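PDB 5AH1: triacylglycerol lipase from Clostridium botulinum, which hydrolyses synthetic polyesters and, as a zinc-binding lipase of the alpha/beta-hydrolase fold, probably ester bonds of triacylglycerols. Local coordinates for residues Val346-Ile349 and Gly350-Asn353; Val387-Ile390 and Ser391-Gly394; Asp425-Ile429 and Val430-Gly434. All blocks are in the same frame, centred on the assembly; numbering follows the deposited sequence.

Contact 1 of 3, residues Val346-Ile349 and Gly350-Asn353. With K (potassium ion), chain C.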
loop_
_atom_site.group_PDB
_atom_site.type_symbol
_atom_site.label_atom_id
_atom_site.label_comp_id
_atom_site.label_asym_id
_atom_site.label_seq_id
_atom_site.Cartn_x
_atom_site.Cartn_y
_atom_site.Cartn_z
ATOM N N VAL A 346 -3.650 21.474 8.066
ATOM C CA VAL A 346 -4.361 20.922 9.210
ATOM C C VAL A 346 -5.530 20.071 8.751
ATOM O O VAL A 346 -6.040 20.233 7.642
ATOM C CB VAL A 346 -4.871 22.030 10.144
ATOM C CG1 VAL A 346 -3.705 22.824 10.660
ATOM C CG2 VAL A 346 -5.849 22.937 9.430
ATOM N N ALA A 347 -5.950 19.139 9.594
ATOM C CA ALA A 347 -7.068 18.268 9.246
ATOM C C ALA A 347 -8.334 19.044 8.917
ATOM O O ALA A 347 -8.678 20.003 9.618
ATOM C CB ALA A 347 -7.353 17.336 10.400
ATOM N N GLN A 348 -9.023 18.634 7.851
ATOM C CA GLN A 348 -10.392 19.074 7.595
ATOM C C GLN A 348 -11.337 18.329 8.521
ATOM O O GLN A 348 -11.393 17.103 8.514
ATOM C CB GLN A 348 -10.824 18.765 6.160
ATOM C CG GLN A 348 -10.068 19.487 5.055
ATOM C CD GLN A 348 -10.484 18.980 3.687
ATOM O OE1 GLN A 348 -9.840 18.116 3.109
ATOM N NE2 GLN A 348 -11.586 19.491 3.186
ATOM N N ILE A 349 -12.092 19.081 9.307
ATOM C CA ILE A 349 -13.068 18.500 10.216
ATOM C C ILE A 349 -14.265 18.001 9.415
ATOM O O ILE A 349 -14.921 18.776 8.718
ATOM C CB ILE A 349 -13.518 19.532 11.267
ATOM C CG1 ILE A 349 -12.297 20.160 11.951
ATOM C CG2 ILE A 349 -14.453 18.890 12.291
ATOM C CD1 ILE A 349 -11.347 19.154 12.579
ATOM N N GLY A 350 -14.539 16.704 9.519
ATOM C CA GLY A 350 -15.570 16.062 8.726
ATOM C C GLY A 350 -14.910 14.963 7.918
ATOM O O GLY A 350 -15.022 13.779 8.249
ATOM N N PRO A 351 -14.168 15.343 6.873
ATOM C CA PRO A 351 -13.496 14.342 6.040
ATOM C C PRO A 351 -12.418 13.526 6.756
ATOM O O PRO A 351 -12.267 12.347 6.471
ATOM C CB PRO A 351 -12.877 15.190 4.920
ATOM C CG PRO A 351 -13.720 16.417 4.872
ATOM C CD PRO A 351 -14.079 16.691 6.285
ATOM N N MET A 352 -11.666 14.141 7.663
ATOM C CA MET A 352 -10.545 13.452 8.313
ATOM C C MET A 352 -10.967 12.678 9.553
ATOM O O MET A 352 -11.532 13.245 10.481
ATOM C CB MET A 352 -9.456 14.459 8.706
ATOM C CG MET A 352 -8.178 13.826 9.240
ATOM S SD MET A 352 -7.145 13.083 7.970
ATOM C CE MET A 352 -6.349 14.535 7.306
ATOM N N ASN A 353 -10.675 11.384 9.571
ATOM C CA ASN A 353 -10.877 10.573 10.755
ATOM C C ASN A 353 -10.158 11.246 11.929
ATOM O O ASN A 353 -8.990 11.586 11.805
ATOM C CB ASN A 353 -10.265 9.197 10.506
ATOM C CG ASN A 353 -10.638 8.171 11.563
ATOM O OD1 ASN A 353 -10.770 8.491 12.744
ATOM N ND2 ASN A 353 -10.770 6.917 11.143
HETATM K K K C . -12.838 10.048 6.980
HETATM O O HOH W 1 -13.951 11.282 8.763
HETATM O O HOH W 2 -13.022 8.415 8.777
HETATM O O HOH W 3 -15.194 9.297 6.329
#

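Contact 2 of 3, residues Val387-Ile390 and Ser391-Gly394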
loop_
_atom_site.group_PDB
_atom_site.type_symbol
_atom_site.label_atom_id
_atom_site.label_comp_id
_atom_site.label_asym_id
_atom_site.label_seq_id
_atom_site.Cartn_x
_atom_site.Cartn_y
_atom_site.Cartn_z
ATOM N N VAL A 387 -0.088 10.031 4.475
ATOM C CA VAL A 387 0.890 10.251 3.414
ATOM C C VAL A 387 0.761 11.651 2.829
ATOM O O VAL A 387 -0.326 12.096 2.488
ATOM C CB VAL A 387 0.745 9.201 2.278
ATOM C CG1 VAL A 387 1.768 9.420 1.193
ATOM C CG2 VAL A 387 0.875 7.787 2.843
ATOM N N ASN A 388 1.899 12.326 2.673
ATOM C CA ASN A 388 1.923 13.640 2.033
ATOM C C ASN A 388 1.378 13.547 0.608
ATOM O O ASN A 388 1.750 12.642 -0.128
ATOM C CB ASN A 388 3.350 14.180 1.984
ATOM C CG ASN A 388 4.116 13.931 3.273
ATOM O OD1 ASN A 388 4.542 12.810 3.527
ATOM N ND2 ASN A 388 4.275 14.966 4.098
ATOM N N CYS A 389 0.539 14.496 0.203
ATOM C CA CYS A 389 -0.051 14.465 -1.125
ATOM C C CYS A 389 0.981 14.486 -2.229
ATOM O O CYS A 389 0.835 13.784 -3.230
ATOM C CB CYS A 389 -1.043 15.615 -1.308
ATOM S SG CYS A 389 -2.434 15.587 -0.184
ATOM N N ILE A 390 2.036 15.275 -2.045
ATOM C CA ILE A 390 3.047 15.436 -3.081
ATOM C C ILE A 390 3.703 14.099 -3.437
ATOM O O ILE A 390 4.173 13.911 -4.549
ATOM C CB ILE A 390 4.140 16.470 -2.631
ATOM C CG1 ILE A 390 5.074 16.824 -3.787
ATOM C CG2 ILE A 390 4.937 15.960 -1.443
ATOM C CD1 ILE A 390 6.071 17.908 -3.458
ATOM N N SER A 391 3.741 13.183 -2.469
ATOM C CA SER A 391 4.412 11.902 -2.623
ATOM C C SER A 391 3.592 10.884 -3.417
ATOM O O SER A 391 4.125 9.887 -3.878
ATOM C CB SER A 391 4.664 11.352 -1.224
ATOM O OG SER A 391 5.333 10.113 -1.258
ATOM N N GLN A 392 2.301 11.159 -3.620
ATOM C CA GLN A 392 1.373 10.130 -4.064
ATOM C C GLN A 392 1.271 9.962 -5.586
ATOM O O GLN A 392 0.870 8.892 -6.058
ATOM C CB GLN A 392 -0.014 10.387 -3.458
ATOM C CG GLN A 392 -0.042 10.262 -1.949
ATOM C CD GLN A 392 -1.424 10.484 -1.389
ATOM O OE1 GLN A 392 -2.406 10.042 -1.978
ATOM N NE2 GLN A 392 -1.531 11.209 -0.280
ATOM N N ASP A 393 1.639 10.986 -6.356
ATOM C CA ASP A 393 1.425 10.926 -7.800
ATOM C C ASP A 393 2.419 10.035 -8.540
ATOM O O ASP A 393 2.191 9.702 -9.701
ATOM C CB ASP A 393 1.347 12.332 -8.431
ATOM C CG ASP A 393 2.636 13.106 -8.336
ATOM O OD1 ASP A 393 3.598 12.620 -7.720
ATOM O OD2 ASP A 393 2.660 14.225 -8.893
ATOM N N GLY A 394 3.492 9.631 -7.866
ATOM C CA GLY A 394 4.490 8.789 -8.484
ATOM C C GLY A 394 5.843 9.091 -7.899
ATOM O O GLY A 394 6.003 10.092 -7.209
HETATM O O HOH W 4 3.576 15.720 -6.702
#

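Contact 3 of 3, residues Asp425-Ile429 and Val430-Gly434. With K (potassium ion), chain C.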
loop_
_atom_site.group_PDB
_atom_site.type_symbol
_atom_site.label_atom_id
_atom_site.label_comp_id
_atom_site.label_asym_id
_atom_site.label_seq_id
_atom_site.Cartn_x
_atom_site.Cartn_y
_atom_site.Cartn_z
ATOM N N ASP A 425 -9.827 10.858 3.384
ATOM C CA ASP A 425 -8.643 10.476 4.146
ATOM C C ASP A 425 -8.062 9.151 3.687
ATOM O O ASP A 425 -8.630 8.454 2.854
ATOM C CB ASP A 425 -8.846 10.564 5.679
ATOM C CG ASP A 425 -9.650 9.421 6.299
ATOM O OD1 ASP A 425 -9.515 8.240 5.930
ATOM O OD2 ASP A 425 -10.399 9.731 7.248
ATOM N N HIS A 426 -6.911 8.821 4.268
ATOM C CA HIS A 426 -6.119 7.692 3.842
ATOM C C HIS A 426 -6.889 6.372 3.806
ATOM O O HIS A 426 -6.670 5.567 2.914
ATOM C CB HIS A 426 -4.921 7.562 4.786
ATOM C CG HIS A 426 -3.844 6.665 4.264
ATOM N ND1 HIS A 426 -3.046 7.011 3.197
ATOM C CD2 HIS A 426 -3.423 5.443 4.661
ATOM C CE1 HIS A 426 -2.181 6.041 2.961
ATOM N NE2 HIS A 426 -2.387 5.078 3.840
ATOM N N MET A 427 -7.755 6.160 4.794
ATOM C CA MET A 427 -8.485 4.902 4.924
ATOM C C MET A 427 -9.859 4.963 4.230
ATOM O O MET A 427 -10.396 3.929 3.812
ATOM C CB MET A 427 -8.616 4.510 6.404
ATOM C CG MET A 427 -7.279 4.223 7.072
ATOM S SD MET A 427 -7.407 3.289 8.615
ATOM C CE MET A 427 -8.468 4.332 9.605
ATOM N N ASP A 428 -10.425 6.163 4.099
ATOM C CA ASP A 428 -11.741 6.329 3.471
ATOM C C ASP A 428 -11.788 5.698 2.086
ATOM O O ASP A 428 -12.828 5.169 1.667
ATOM C CB ASP A 428 -12.075 7.806 3.284
ATOM C CG ASP A 428 -12.375 8.539 4.585
ATOM O OD1 ASP A 428 -12.735 7.884 5.595
ATOM O OD2 ASP A 428 -12.252 9.789 4.596
ATOM N N ILE A 429 -10.691 5.795 1.342
ATOM C CA ILE A 429 -10.671 5.330 -0.043
ATOM C C ILE A 429 -10.737 3.807 -0.162
ATOM O O ILE A 429 -11.038 3.285 -1.236
ATOM C CB ILE A 429 -9.445 5.912 -0.820
ATOM C CG1 ILE A 429 -9.510 5.620 -2.331
ATOM C CG2 ILE A 429 -8.119 5.413 -0.194
ATOM C CD1 ILE A 429 -10.775 6.126 -3.029
ATOM N N VAL A 430 -10.450 3.091 0.929
ATOM C CA VAL A 430 -10.672 1.644 0.961
ATOM C C VAL A 430 -11.892 1.283 1.830
ATOM O O VAL A 430 -12.050 0.126 2.244
ATOM C CB VAL A 430 -9.406 0.849 1.395
ATOM C CG1 VAL A 430 -8.311 1.023 0.376
ATOM C CG2 VAL A 430 -8.905 1.264 2.780
ATOM N N GLY A 431 -12.780 2.251 2.057
ATOM C CA GLY A 431 -14.072 1.958 2.672
ATOM C C GLY A 431 -14.149 2.133 4.174
ATOM O O GLY A 431 -15.180 1.847 4.785
ATOM N N THR A 432 -13.064 2.617 4.770
ATOM C CA THR A 432 -12.958 2.827 6.208
ATOM C C THR A 432 -12.687 4.324 6.466
ATOM O O THR A 432 -11.550 4.725 6.738
ATOM C CB THR A 432 -11.832 1.933 6.764
ATOM O OG1 THR A 432 -12.179 0.558 6.528
ATOM C CG2 THR A 432 -11.625 2.133 8.261
ATOM N N PHE A 433 -13.714 5.177 6.387
ATOM C CA PHE A 433 -15.124 4.815 6.215
ATOM C C PHE A 433 -15.693 5.589 5.035
ATOM O O PHE A 433 -15.667 6.817 5.015
ATOM C CB PHE A 433 -15.888 5.148 7.496
ATOM C CG PHE A 433 -15.375 4.412 8.701
ATOM C CD1 PHE A 433 -15.633 3.056 8.860
ATOM C CD2 PHE A 433 -14.621 5.063 9.659
ATOM C CE1 PHE A 433 -15.153 2.367 9.953
ATOM C CE2 PHE A 433 -14.146 4.379 10.759
ATOM C CZ PHE A 433 -14.410 3.024 10.899
ATOM N N GLY A 434 -16.210 4.862 4.052
ATOM C CA GLY A 434 -16.791 5.493 2.884
ATOM C C GLY A 434 -17.471 4.491 1.984
ATOM O O GLY A 434 -17.168 3.293 2.009
HETATM K K K C . -12.838 10.048 6.980
HETATM O O HOH W 5 -10.855 6.810 8.128
HETATM O O HOH W 3 -15.194 9.297 6.329
HETATM O O HOH W 1 -13.951 11.282 8.763
HETATM O O HOH W 2 -13.022 8.415 8.777
#

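Contact 1 of 3, residues Val346-Ile349 and Gly350-Asn353
Gln-348 and Pro-351 meet at a tight turn that leaves strand 345-347 and delivers a carbonyl to a potassium ion. At its root, the CB of Gln-348 packs on the proline ring, 3.9 Å from CD of Pro-351 and equally near its CG. The chain then runs extended, with CG placed anti to the carbonyl carbon (chi1 -64°), and it passes the pyrrolidine ring at about a right angle. At the tip, NE2 of Gln-348 still lies 4.1 Å from CG of Pro-351, but its hydrogen bond goes to OD1 of Asn-423.

The backbone also closes on itself. Met-352 N donates to Gln-348 O over 3.1 Å, and the donor sits nearly in line with the C=O bond. Separately, CB of Ala-347 touches CG of Met-352 at 3.8 Å. Gly-350 makes the sharp reversal possible with a positive phi of 121°, and its O accepts a hydrogen bond from a water that also binds the metal. Pro-351 O itself reaches the potassium ion at 2.4 Å, a site completed by Asp-425, Asp-428 and three waters. The geometry is that of an alpha-turn, closed by an i+4 to i backbone bond, whose Pro-351 carbonyl is a potassium ligand.

Contact 2 of 3, residues Val387-Ile390 and Ser391-Gly394
Ser-391 and Gln-392 fold back on Asn-388 and Cys-389 in two overlapping type I beta turns, in the loop that leads toward strand 403-405 of the alpha/beta-hydrolase sheet. Ser-391 N donates to Asn-388 O over 3.1 Å, and Gln-392 N donates to Cys-389 O at 3.0 Å; both donors stand well above the planes of the carbonyls they reach. CB of Ser-391 rests against Asn-388 O, while its OG is held twice, by Gly-233 O and by the N of Asp-232.

Gln-392 reaches back to Val-387. With CG anti to its own carbonyl carbon (chi1 -65°) and an extended chain beyond, it lies across Val-387, whose CG1 is 3.7 Å from CG of Gln-392. The amide is then shared: OE1 accepts from Thr-333 N, and NE2 makes a weak, bent bond to Val-387 O (3.1 Å). Val-387 thereby touches both the aliphatic and the polar part of one glutamine.

The CB of Ile-390 points away from 391-394, yet CG2 sits close to Ser-391 N. Lys-396 NZ bonds to Ile-390 O and also forms a salt bridge with OD1 of Asp-393. One water links the same two residues, donating to Ile-390 O at 2.9 Å and to OD2 of Asp-393 at 2.8 Å.

Contact 3 of 3, residues Asp425-Ile429 and Val430-Gly434
The carboxylate of Asp-428 reaches forward to the backbone of Phe-433: OD1 takes its N-H at 3.0 Å on the anti lone pair. The same carboxylate presents both oxygens to the potassium ion, OD1 at 2.6 Å and OD2 at 2.5 Å. Asp-425 is turned differently toward the metal: although the two carboxylate planes are only some 25° apart, the ion lies well off the plane of Asp-425 and is bound by OD2 alone. Its other oxygen faces the backbone. CG of Asp-425 is tucked between N and the carbonyl carbon (chi1 77°), which brings OD1 to the N-H groups of Met-427 and Asp-428, both on the anti side. In return, Asp-425 N donates to OD2 of Asp-428 from above that carboxylate, so each aspartate fixes the other's rotation while binding the cation.

Farther from the ion, Met-427 O is gripped from opposite faces of its plane by Val-430 N (3.0 Å) and Thr-432 N (3.1 Å). The Met-427 and Thr-432 side chains cross at a slant, with CE of Met-427 reaching CG2 of Thr-432 at 4.1 Å. CG2 of Thr-432 also lies over the centre of the Phe-433 ring, 3.9 Å above its plane; the peptide bond between Thr-432 and Phe-433 is cis. OG1 of Thr-432 instead pairs with Tyr-97 OH. An Asx motif leading into a 3-10 turn here supplies three carboxylate oxygens of a seven-coordinate potassium site.

Overall arrangement
Contacts 1 and 3 contribute to one metal site: the turn 346-353 lies toward the surface and lends a carbonyl, whereas the buried loop 425-434 supplies the carboxylates. They share three waters and are joined directly, for Asn-353 N also reaches OD2 of Asp-425. Contact 2 is buried too, but holds no metal; its polar ends bond to neighbouring loops, and Asp-393 pairs with Lys-396. The centres of contacts 1 and 2 are about 18 Å apart. Contact 2 does touch contact 3, where Val-387 packs on His-426. Because His-426 bonds to Asp-384 and its ring meets that of His-181, within a GxSxG sequence that probably forms the nucleophile elbow, contacts 2 and 3 probably flank the catalytic centre.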